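Side-chain contacts in Lmo2125 protein (PDB 5TU0), which binds maltose and probably delivers it, as a membrane-anchored lipoprotein of the solute-binding family, to a transporter for uptake into the cell: residues 157-160 / 161-164; 197-200 / 201-205; 278-282 / 283-287; 289-292 / 293-296. The protein carries 2 engineered substitutions. All blocks are in the same frame, centred on the assembly; numbering follows the deposited sequence.

Followed from the N terminus, the four contacts come in series, none nested in or crossing another, and each lies within one unbroken run of chain. Contact 1 is the turn that leads from strand 156-157 into helix 163-172, beside the bound sugar. Contact 2 is one stretch of helix 193-208, and contacts 1 and 2 touch where Trp160 packs on Tyr201, Ala202 and Trp205. On the other side of the chain's centre, contact 3 closes the loop between strand 272-278 and helix 285-295, and contact 4 finishes that helix. Val278 and Leu292 join these two, whose centres lie about 12 Å apart; contacts 1 and 3 are about 40 Å apart, centre to centre.

Contact 1: residues 157-160 / 161-164; sequences LAKW and TDFY. With GLC (alpha-D-glucopyranose), chain B.
Lys159 reaches over the turn to Asp162, its extended chain lying across the aspartate's CB, with CD 3.7 Å from Asp162 CB. At the far end Lys159 NZ makes a salt bridge of 2.9 Å to Asp162 OD2, using the lone pair that faces away from the other carboxylate oxygen. Each CG stands anti to its backbone N (chi1 -165° and -172°), and from there the lysine chain runs out to the carboxylate. The other oxygen works on the backbone: Tyr164 N donates to Asp162 OD1 over 2.9 Å, somewhat out of the carboxylate plane. One carboxylate is thus held by an ammonium group and a helix N-H, a pairing that probably keeps it ionised. At the backbone, Asp162 N closes the type I turn on Lys159 O at 3.0 Å. The indole of Trp160 is buried, its NE1 bonded to Tyr267, and Thr161 OG1 bonds to Asn217. Beyond the cap, the Tyr164 ring presents one face to one glucose unit, with Tyr164 CD1 3.9 Å from GLC C4. The beta turn and the helix start N-capped by Asp162 together place the face of Tyr164 against the sugar in the maltose pocket, as is common for aromatic residues in carbohydrate-binding proteins.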
loop_
_atom_site.group_PDB
_atom_site.type_symbol
_atom_site.label_atom_id
_atom_site.label_comp_id
_atom_site.label_asym_id
_atom_site.label_seq_id
_atom_site.Cartn_x
_atom_site.Cartn_y
_atom_site.Cartn_z
ATOM N N LEU A 157 12.347 -0.264 -14.858
ATOM C CA LEU A 157 12.281 -1.538 -14.140
ATOM C C LEU A 157 11.099 -1.542 -13.204
ATOM O O LEU A 157 10.779 -0.511 -12.618
ATOM C CB LEU A 157 13.538 -1.773 -13.302
ATOM C CG LEU A 157 14.889 -1.823 -14.021
ATOM C CD1 LEU A 157 16.023 -1.821 -13.004
ATOM C CD2 LEU A 157 14.971 -3.028 -14.944
ATOM N N ALA A 158 10.467 -2.700 -13.065
ATOM C CA ALA A 158 9.368 -2.901 -12.085
ATOM C C ALA A 158 9.441 -4.339 -11.573
ATOM O O ALA A 158 9.654 -5.269 -12.353
ATOM C CB ALA A 158 8.020 -2.616 -12.708
ATOM N N LYS A 159 9.260 -4.519 -10.264
ATOM C CA LYS A 159 9.346 -5.844 -9.649
ATOM C C LYS A 159 8.075 -6.659 -9.928
ATOM O O LYS A 159 7.332 -7.057 -8.998
ATOM C CB LYS A 159 9.584 -5.692 -8.144
ATOM C CG LYS A 159 10.041 -6.960 -7.445
ATOM C CD LYS A 159 9.904 -6.850 -5.932
ATOM C CE LYS A 159 10.278 -8.155 -5.251
ATOM N NZ LYS A 159 9.898 -8.154 -3.810
ATOM N N TRP A 160 7.839 -6.950 -11.199
ATOM C CA TRP A 160 6.617 -7.630 -11.567
ATOM C C TRP A 160 6.474 -9.108 -11.161
ATOM O O TRP A 160 5.385 -9.661 -11.305
ATOM C CB TRP A 160 6.242 -7.394 -13.037
ATOM C CG TRP A 160 5.717 -5.991 -13.326
ATOM C CD1 TRP A 160 5.100 -5.128 -12.450
ATOM C CD2 TRP A 160 5.620 -5.374 -14.613
ATOM N NE1 TRP A 160 4.696 -3.992 -13.102
ATOM C CE2 TRP A 160 4.999 -4.119 -14.433
ATOM C CE3 TRP A 160 6.028 -5.748 -15.894
ATOM C CZ2 TRP A 160 4.783 -3.234 -15.494
ATOM C CZ3 TRP A 160 5.824 -4.872 -16.939
ATOM C CH2 TRP A 160 5.202 -3.630 -16.735
ATOM N N THR A 161 7.526 -9.724 -10.618
ATOM C CA THR A 161 7.396 -11.086 -10.079
ATOM C C THR A 161 6.614 -11.039 -8.762
ATOM O O THR A 161 6.096 -12.053 -8.309
ATOM C CB THR A 161 8.745 -11.770 -9.809
ATOM O OG1 THR A 161 9.581 -10.909 -9.023
ATOM C CG2 THR A 161 9.444 -12.089 -11.115
ATOM N N ASP A 162 6.575 -9.857 -8.144
ATOM C CA ASP A 162 5.881 -9.638 -6.881
ATOM C C ASP A 162 4.454 -9.164 -7.211
ATOM O O ASP A 162 4.256 -8.080 -7.779
ATOM C CB ASP A 162 6.659 -8.597 -6.059
ATOM C CG ASP A 162 6.138 -8.431 -4.634
ATOM O OD1 ASP A 162 4.923 -8.546 -4.400
ATOM O OD2 ASP A 162 6.966 -8.121 -3.749
ATOM N N PHE A 163 3.461 -9.979 -6.863
ATOM C CA PHE A 163 2.071 -9.636 -7.139
ATOM C C PHE A 163 1.652 -8.302 -6.546
ATOM O O PHE A 163 0.799 -7.630 -7.100
ATOM C CB PHE A 163 1.149 -10.744 -6.653
ATOM C CG PHE A 163 -0.288 -10.498 -6.941
ATOM C CD1 PHE A 163 -0.744 -10.458 -8.247
ATOM C CD2 PHE A 163 -1.211 -10.381 -5.899
ATOM C CE1 PHE A 163 -2.084 -10.253 -8.519
ATOM C CE2 PHE A 163 -2.551 -10.175 -6.175
ATOM C CZ PHE A 163 -2.981 -10.117 -7.481
ATOM N N TYR A 164 2.247 -7.900 -5.429
ATOM C CA TYR A 164 1.917 -6.582 -4.879
ATOM C C TYR A 164 2.192 -5.459 -5.898
ATOM O O TYR A 164 1.450 -4.474 -5.976
ATOM C CB TYR A 164 2.655 -6.329 -3.560
ATOM C CG TYR A 164 2.282 -5.010 -2.952
ATOM C CD1 TYR A 164 1.129 -4.874 -2.187
ATOM C CD2 TYR A 164 3.056 -3.885 -3.180
ATOM C CE1 TYR A 164 0.778 -3.645 -1.648
ATOM C CE2 TYR A 164 2.716 -2.665 -2.652
ATOM C CZ TYR A 164 1.581 -2.552 -1.888
ATOM O OH TYR A 164 1.263 -1.322 -1.378
HETATM C C1 GLC B . 4.191 -2.725 1.587
HETATM C C2 GLC B . 2.710 -2.832 1.960
HETATM C C3 GLC B . 2.338 -4.251 2.374
HETATM C C4 GLC B . 2.770 -5.236 1.290
HETATM C C5 GLC B . 4.267 -5.086 1.023
HETATM C C6 GLC B . 4.734 -6.060 -0.059
HETATM O O2 GLC B . 2.405 -1.925 3.025
HETATM O O3 GLC B . 0.925 -4.334 2.597
HETATM O O4 GLC B . 2.459 -6.581 1.676
HETATM O O5 GLC B . 4.548 -3.735 0.628
HETATM O O6 GLC B . 6.029 -5.686 -0.550
#

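Contact 2: residues 197-200 / 201-205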
loop_
_atom_site.group_PDB
_atom_site.type_symbol
_atom_site.label_atom_id
_atom_site.label_comp_id
_atom_site.label_asym_id
_atom_site.label_seq_id
_atom_site.Cartn_x
_atom_site.Cartn_y
_atom_site.Cartn_z
ATOM N N GLU A 197 -4.373 -10.294 -20.386
ATOM C CA GLU A 197 -3.741 -9.237 -21.195
ATOM C C GLU A 197 -2.594 -8.589 -20.414
ATOM O O GLU A 197 -1.528 -8.304 -20.973
ATOM C CB GLU A 197 -4.724 -8.148 -21.602
ATOM C CG GLU A 197 -5.534 -8.390 -22.856
ATOM C CD GLU A 197 -6.503 -7.231 -23.093
ATOM O OE1 GLU A 197 -7.593 -7.208 -22.462
ATOM O OE2 GLU A 197 -6.160 -6.338 -23.899
ATOM N N GLY A 198 -2.821 -8.360 -19.128
ATOM C CA GLY A 198 -1.801 -7.761 -18.260
ATOM C C GLY A 198 -0.587 -8.671 -18.099
ATOM O O GLY A 198 0.569 -8.208 -18.182
ATOM N N ILE A 199 -0.854 -9.970 -17.887
ATOM C CA ILE A 199 0.200 -10.943 -17.734
ATOM C C ILE A 199 1.018 -10.994 -19.031
ATOM O O ILE A 199 2.248 -11.019 -18.979
ATOM C CB ILE A 199 -0.341 -12.342 -17.370
ATOM C CG1 ILE A 199 -1.078 -12.299 -16.019
ATOM C CG2 ILE A 199 0.815 -13.326 -17.281
ATOM C CD1 ILE A 199 -1.845 -13.563 -15.720
ATOM N N THR A 200 0.320 -10.973 -20.174
ATOM C CA THR A 200 0.964 -11.010 -21.495
ATOM C C THR A 200 1.876 -9.797 -21.693
ATOM O O THR A 200 2.996 -9.944 -22.172
ATOM C CB THR A 200 -0.090 -11.099 -22.629
ATOM O OG1 THR A 200 -0.908 -12.254 -22.422
ATOM C CG2 THR A 200 0.565 -11.207 -24.011
ATOM N N TYR A 201 1.394 -8.612 -21.325
ATOM C CA TYR A 201 2.190 -7.392 -21.415
ATOM C C TYR A 201 3.449 -7.477 -20.533
ATOM O O TYR A 201 4.570 -7.148 -20.979
ATOM C CB TYR A 201 1.366 -6.155 -21.057
ATOM C CG TYR A 201 2.131 -4.902 -21.283
ATOM C CD1 TYR A 201 2.360 -4.429 -22.588
ATOM C CD2 TYR A 201 2.679 -4.186 -20.212
ATOM C CE1 TYR A 201 3.090 -3.283 -22.803
ATOM C CE2 TYR A 201 3.417 -3.027 -20.432
ATOM C CZ TYR A 201 3.613 -2.580 -21.719
ATOM O OH TYR A 201 4.361 -1.433 -21.937
ATOM N N ALA A 202 3.278 -7.942 -19.308
ATOM C CA ALA A 202 4.423 -8.108 -18.394
ATOM C C ALA A 202 5.474 -9.066 -18.960
ATOM O O ALA A 202 6.675 -8.810 -18.872
ATOM C CB ALA A 202 3.960 -8.590 -17.019
ATOM N N THR A 203 5.001 -10.160 -19.553
ATOM C CA THR A 203 5.864 -11.175 -20.096
ATOM C C THR A 203 6.758 -10.596 -21.206
ATOM O O THR A 203 7.914 -11.014 -21.338
ATOM C CB THR A 203 5.022 -12.387 -20.567
ATOM O OG1 THR A 203 4.309 -12.936 -19.430
ATOM C CG2 THR A 203 5.878 -13.475 -21.160
ATOM N N LYS A 204 6.237 -9.635 -21.971
ATOM C CA LYS A 204 7.032 -9.002 -23.045
ATOM C C LYS A 204 8.243 -8.278 -22.438
ATOM O O LYS A 204 9.353 -8.350 -22.979
ATOM C CB LYS A 204 6.198 -8.013 -23.873
ATOM C CG LYS A 204 4.976 -8.572 -24.592
ATOM C CD LYS A 204 5.301 -9.555 -25.696
ATOM C CE LYS A 204 4.033 -9.968 -26.442
ATOM N NZ LYS A 204 4.295 -11.125 -27.354
ATOM N N TRP A 205 8.033 -7.574 -21.320
ATOM C CA TRP A 205 9.149 -6.897 -20.644
ATOM C C TRP A 205 10.165 -7.914 -20.117
ATOM O O TRP A 205 11.369 -7.773 -20.353
ATOM C CB TRP A 205 8.658 -5.982 -19.523
ATOM C CG TRP A 205 8.103 -4.667 -20.035
ATOM C CD1 TRP A 205 6.813 -4.408 -20.447
ATOM C CD2 TRP A 205 8.825 -3.433 -20.176
ATOM N NE1 TRP A 205 6.705 -3.089 -20.848
ATOM C CE2 TRP A 205 7.922 -2.473 -20.691
ATOM C CE3 TRP A 205 10.153 -3.051 -19.934
ATOM C CZ2 TRP A 205 8.305 -1.148 -20.956
ATOM C CZ3 TRP A 205 10.532 -1.747 -20.201
ATOM C CH2 TRP A 205 9.596 -0.804 -20.697
#
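Two successive turns of helix 193-208 meet here, and the side chains of Ile199 and Thr203 cross one turn apart, nearest each other at Ile199 CG2 and Thr203 OG1, 4.1 Å apart. Thr203 folds its hydroxyl back onto the helix: with OG1 beside its own backbone N (chi1 -61°), it donates to Ile199 O over 2.9 Å. That carbonyl also takes the regular helical bond from Thr203 N, likewise 2.9 Å long, so one oxygen is gripped by two donors of the same residue. The hydroxyl comes from well above the carbonyl plane, 41° out of it, whereas the amide stays nearer to it. One residue on, Lys204 keeps its CG beside its own backbone N, and this carbon lies 3.4 Å from Thr200 O. The N-H bond of Lys204 to Thr200 O is longer than its neighbours, at 3.3 Å.

On another flank of the helix, Trp205 NE1 donates to Tyr201 OH over 3.1 Å, nearly straight at 169° and exactly in the indole plane. The same phenol oxygen bonds to Glu136 of helix 132-138, while Trp160 meets the Trp205 ring edge to face. Ile199 packs on helices 348-363 and 369-387.

The hydroxyl of Thr203 is therefore satisfied by a main-chain carbonyl of its own helix. The phenol oxygen, linking indole and carboxylate, helps fix how the Tyr201 and Trp205 rings are turned and probably becomes more polarised through its acidic partner.

Contact 3: residues 278-282 / 283-287. With TTN (tartronate), chain C.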
loop_
_atom_site.group_PDB
_atom_site.type_symbol
_atom_site.label_atom_id
_atom_site.label_comp_id
_atom_site.label_asym_id
_atom_site.label_seq_id
_atom_site.Cartn_x
_atom_site.Cartn_y
_atom_site.Cartn_z
ATOM N N VAL A 278 -8.917 0.959 17.965
ATOM C CA VAL A 278 -9.171 0.911 19.418
ATOM C C VAL A 278 -9.210 -0.533 19.880
ATOM O O VAL A 278 -9.903 -1.361 19.291
ATOM C CB VAL A 278 -10.515 1.570 19.773
ATOM C CG1 VAL A 278 -10.811 1.454 21.268
ATOM C CG2 VAL A 278 -10.526 3.017 19.322
ATOM N N SER A 279 -8.457 -0.840 20.929
ATOM C CA SER A 279 -8.466 -2.171 21.515
ATOM C C SER A 279 -9.877 -2.532 21.994
ATOM O O SER A 279 -10.524 -1.735 22.669
ATOM C CB SER A 279 -7.510 -2.211 22.705
ATOM O OG SER A 279 -7.635 -3.414 23.433
ATOM N N ASN A 280 -10.355 -3.729 21.641
ATOM C CA ASN A 280 -11.687 -4.165 22.086
ATOM C C ASN A 280 -11.668 -4.488 23.584
ATOM O O ASN A 280 -12.725 -4.634 24.188
ATOM C CB ASN A 280 -12.155 -5.390 21.298
ATOM C CG ASN A 280 -13.672 -5.562 21.300
ATOM O OD1 ASN A 280 -14.435 -4.616 21.538
ATOM N ND2 ASN A 280 -14.115 -6.764 20.972
ATOM N N TYR A 281 -10.469 -4.573 24.171
ATOM C CA TYR A 281 -10.286 -4.863 25.596
ATOM C C TYR A 281 -10.151 -3.588 26.416
ATOM O O TYR A 281 -10.051 -3.647 27.640
ATOM C CB TYR A 281 -9.022 -5.719 25.790
ATOM C CG TYR A 281 -8.950 -6.931 24.860
ATOM C CD1 TYR A 281 -9.511 -8.145 25.219
ATOM C CD2 TYR A 281 -8.298 -6.846 23.628
ATOM C CE1 TYR A 281 -9.450 -9.246 24.380
ATOM C CE2 TYR A 281 -8.223 -7.943 22.776
ATOM C CZ TYR A 281 -8.813 -9.137 23.155
ATOM O OH TYR A 281 -8.742 -10.209 22.322
ATOM N N SER A 282 -10.153 -2.437 25.750
ATOM C CA SER A 282 -9.983 -1.171 26.432
ATOM C C SER A 282 -11.118 -0.875 27.397
ATOM O O SER A 282 -12.286 -1.197 27.147
ATOM C CB SER A 282 -9.856 -0.027 25.433
ATOM O OG SER A 282 -9.744 1.222 26.105
ATOM N N LYS A 283 -10.747 -0.255 28.504
ATOM C CA LYS A 283 -11.696 0.139 29.515
ATOM C C LYS A 283 -11.951 1.641 29.336
ATOM O O LYS A 283 -12.684 2.243 30.126
ATOM C CB LYS A 283 -11.091 -0.144 30.908
ATOM C CG LYS A 283 -12.012 -0.886 31.849
ATOM C CD LYS A 283 -12.189 -2.316 31.372
ATOM C CE LYS A 283 -12.950 -3.153 32.384
ATOM N NZ LYS A 283 -13.092 -4.562 31.908
ATOM N N ASN A 284 -11.355 2.232 28.293
ATOM C CA ASN A 284 -11.462 3.664 28.022
ATOM C C ASN A 284 -11.963 3.940 26.601
ATOM O O ASN A 284 -11.468 4.846 25.931
ATOM C CB ASN A 284 -10.078 4.291 28.184
ATOM C CG ASN A 284 -9.481 4.060 29.563
ATOM O OD1 ASN A 284 -9.970 4.585 30.555
ATOM N ND2 ASN A 284 -8.391 3.314 29.617
ATOM N N LYS A 285 -12.945 3.166 26.151
ATOM C CA LYS A 285 -13.462 3.298 24.786
ATOM C C LYS A 285 -14.073 4.664 24.401
ATOM O O LYS A 285 -13.935 5.088 23.252
ATOM C CB LYS A 285 -14.427 2.164 24.466
ATOM C CG LYS A 285 -13.745 0.808 24.436
ATOM C CD LYS A 285 -14.668 -0.286 23.930
ATOM C CE LYS A 285 -13.999 -1.634 24.070
ATOM N NZ LYS A 285 -14.888 -2.729 23.632
ATOM N N ASP A 286 -14.743 5.346 25.338
ATOM C CA ASP A 286 -15.325 6.669 25.037
ATOM C C ASP A 286 -14.200 7.658 24.757
ATOM O O ASP A 286 -14.245 8.368 23.758
ATOM C CB ASP A 286 -16.211 7.207 26.177
ATOM C CG ASP A 286 -17.498 6.415 26.362
ATOM O OD1 ASP A 286 -17.951 5.738 25.410
ATOM O OD2 ASP A 286 -18.081 6.504 27.474
ATOM N N VAL A 287 -13.194 7.702 25.634
ATOM C CA VAL A 287 -12.055 8.600 25.417
ATOM C C VAL A 287 -11.275 8.190 24.160
ATOM O O VAL A 287 -10.804 9.057 23.420
ATOM C CB VAL A 287 -11.124 8.696 26.639
ATOM C CG1 VAL A 287 -9.935 9.592 26.335
ATOM C CG2 VAL A 287 -11.885 9.259 27.832
HETATM C C1 TTN C . -15.663 3.399 28.522
HETATM C C2 TTN C . -15.898 2.108 29.269
HETATM C C3 TTN C . -15.396 0.911 28.509
HETATM O O1 TTN C . -16.232 3.552 27.420
HETATM O O2 TTN C . -14.909 4.273 29.012
HETATM O O3 TTN C . -15.253 2.130 30.552
HETATM O O4 TTN C . -14.510 1.067 27.643
HETATM O O5 TTN C . -15.881 -0.210 28.783
#
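The backbone leaves strand 272-278 at Val278, makes a type I turn from Ser279 to Ser282, and enters helix 285-295 through Asn284 at the N-cap position; the two runs are consecutive, so residues a few places apart face each other round the bend. Across it, the extended chain of Lys285 runs back over the turn to Asn280. Lys285 NZ sits 2.9 Å from both Asn280 O and Asn280 OD1 and donates to each, joining the main chain and the side chain of one residue. Neither approach is flat: NZ stands 37° above the backbone carbonyl plane and is also tilted from the amide plane. On the way there Lys285 CE passes 3.5 Å from Ser282 O. Ser282 turns its hydroxyl anti to its own backbone N (chi1 178°), and Asn284 N donates to Ser282 OG over 2.9 Å at 158°. Ser282 OG also bonds to Asp63, which Asn284 ND2 shares. Ser279 makes an ST turn of its own, its OG accepting from Tyr281 N. As at many helix N termini, the first amides receive an anion: Lys285 N donates to tartronate O4 (3.0 Å), and Asp286 N to tartronate O1 (3.1 Å). The tartronate hydroxyl O3 donates to Lys283 O at 2.6 Å. The Asp286 carboxylate carbon CG lies close to the same tartronate O1, 3.3 Å away, a proximity of two acidic groups that the helix N-H groups probably ease.

Contact 4: residues 289-292 / 293-296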
loop_
_atom_site.group_PDB
_atom_site.type_symbol
_atom_site.label_atom_id
_atom_site.label_comp_id
_atom_site.label_asym_id
_atom_site.label_seq_id
_atom_site.Cartn_x
_atom_site.Cartn_y
_atom_site.Cartn_z
ATOM N N GLN A 289 -12.515 6.834 21.451
ATOM C CA GLN A 289 -13.316 7.306 20.302
ATOM C C GLN A 289 -13.020 8.790 20.059
ATOM O O GLN A 289 -12.833 9.225 18.909
ATOM C CB GLN A 289 -14.815 7.108 20.542
ATOM C CG GLN A 289 -15.697 7.675 19.433
ATOM C CD GLN A 289 -15.545 6.925 18.123
ATOM O OE1 GLN A 289 -15.875 5.739 18.038
ATOM N NE2 GLN A 289 -15.067 7.613 17.077
ATOM N N LYS A 290 -12.965 9.557 21.149
ATOM C CA LYS A 290 -12.648 10.971 21.058
ATOM C C LYS A 290 -11.238 11.147 20.464
ATOM O O LYS A 290 -11.041 12.013 19.642
ATOM C CB LYS A 290 -12.805 11.663 22.405
ATOM C CG LYS A 290 -14.264 11.737 22.878
ATOM C CD LYS A 290 -14.345 12.357 24.257
ATOM C CE LYS A 290 -15.779 12.561 24.741
ATOM N NZ LYS A 290 -16.500 11.275 24.955
ATOM N N TRP A 291 -10.299 10.287 20.836
ATOM C CA TRP A 291 -8.929 10.344 20.278
ATOM C C TRP A 291 -8.921 10.120 18.771
ATOM O O TRP A 291 -8.256 10.841 18.048
ATOM C CB TRP A 291 -7.986 9.342 20.962
ATOM C CG TRP A 291 -6.617 9.344 20.349
ATOM C CD1 TRP A 291 -6.145 8.493 19.392
ATOM C CD2 TRP A 291 -5.570 10.279 20.604
ATOM N NE1 TRP A 291 -4.860 8.825 19.048
ATOM C CE2 TRP A 291 -4.484 9.926 19.781
ATOM C CE3 TRP A 291 -5.445 11.387 21.450
ATOM C CZ2 TRP A 291 -3.277 10.631 19.793
ATOM C CZ3 TRP A 291 -4.240 12.088 21.464
ATOM C CH2 TRP A 291 -3.174 11.705 20.633
ATOM N N LEU A 292 -9.647 9.108 18.300
ATOM C CA LEU A 292 -9.721 8.861 16.862
ATOM C C LEU A 292 -10.255 10.083 16.092
ATOM O O LEU A 292 -9.720 10.440 15.033
ATOM C CB LEU A 292 -10.555 7.610 16.544
ATOM C CG LEU A 292 -9.799 6.279 16.433
ATOM C CD1 LEU A 292 -9.006 5.964 17.693
ATOM C CD2 LEU A 292 -10.744 5.131 16.096
ATOM N N ASP A 293 -11.307 10.706 16.631
ATOM C CA ASP A 293 -11.934 11.892 16.020
ATOM C C ASP A 293 -10.990 13.089 16.049
ATOM O O ASP A 293 -11.016 13.931 15.142
ATOM C CB ASP A 293 -13.244 12.260 16.741
ATOM C CG ASP A 293 -14.351 11.215 16.536
ATOM O OD1 ASP A 293 -14.216 10.342 15.650
ATOM O OD2 ASP A 293 -15.362 11.270 17.272
ATOM N N TYR A 294 -10.205 13.184 17.117
ATOM C CA TYR A 294 -9.195 14.233 17.248
ATOM C C TYR A 294 -8.031 14.051 16.252
ATOM O O TYR A 294 -7.745 14.934 15.423
ATOM C CB TYR A 294 -8.633 14.217 18.672
ATOM C CG TYR A 294 -7.501 15.186 18.939
ATOM C CD1 TYR A 294 -7.756 16.530 19.168
ATOM C CD2 TYR A 294 -6.175 14.751 19.003
ATOM C CE1 TYR A 294 -6.721 17.428 19.431
ATOM C CE2 TYR A 294 -5.133 15.649 19.263
ATOM C CZ TYR A 294 -5.420 16.989 19.477
ATOM O OH TYR A 294 -4.420 17.909 19.731
ATOM N N VAL A 295 -7.362 12.903 16.329
ATOM C CA VAL A 295 -6.160 12.669 15.528
ATOM C C VAL A 295 -6.436 12.648 14.015
ATOM O O VAL A 295 -5.526 12.892 13.217
ATOM C CB VAL A 295 -5.388 11.398 16.009
ATOM C CG1 VAL A 295 -6.110 10.121 15.611
ATOM C CG2 VAL A 295 -3.984 11.346 15.426
ATOM N N THR A 296 -7.687 12.377 13.624
ATOM C CA THR A 296 -8.062 12.362 12.206
ATOM C C THR A 296 -8.752 13.660 11.748
ATOM O O THR A 296 -9.230 13.724 10.612
ATOM C CB THR A 296 -8.900 11.112 11.805
ATOM O OG1 THR A 296 -10.137 11.079 12.532
ATOM C CG2 THR A 296 -8.134 9.850 12.069
#
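Asp293 faces Gln289 one turn back, its carboxylate plane 42° from the amide. The side-chain bond, Gln289 NE2 to Asp293 OD1 at 3.2 Å, is weak, and NE2 has its stronger partner in Lys85 O; the glutamine comes round because its chain folds at chi2. Asp293 N makes the regular helical bond to Gln289 O.

Tyr294 comes next, lying obliquely to Trp291, with ring centroids 5.7 Å apart and planes at 39°. Their nearest atoms are Trp291 CZ3 and Tyr294 CD2, 4.1 Å apart, and CD2 sits over one face of the indole. Tyr294 OH bonds to Ile26 O of helix 17-34.

Val295 lies over a face of the same Trp291 ring, with CB offset toward the rim and Val295 CG1 3.9 Å from Trp291 NE1. Its N-H donates almost straight to Trp291 O, 2.8 Å away.

Thr296 leaves the helix, yet holds Leu292 O twice: Thr296 OG1 at 2.6 Å and Thr296 N at 3.1 Å, approaching from opposite faces of the carbonyl plane. The hydroxyl stands between its backbone N and carbonyl carbon (chi1 62°), which brings it back over the last turn; it also bonds to Asn88.

Trp291 lies edge to face with Phe30 of helix 17-34 and Trp276 of strand 272-278, while Leu292 packs on strands 64-68 and 272-278, so the helix end lies between helix 17-34 and the sheet.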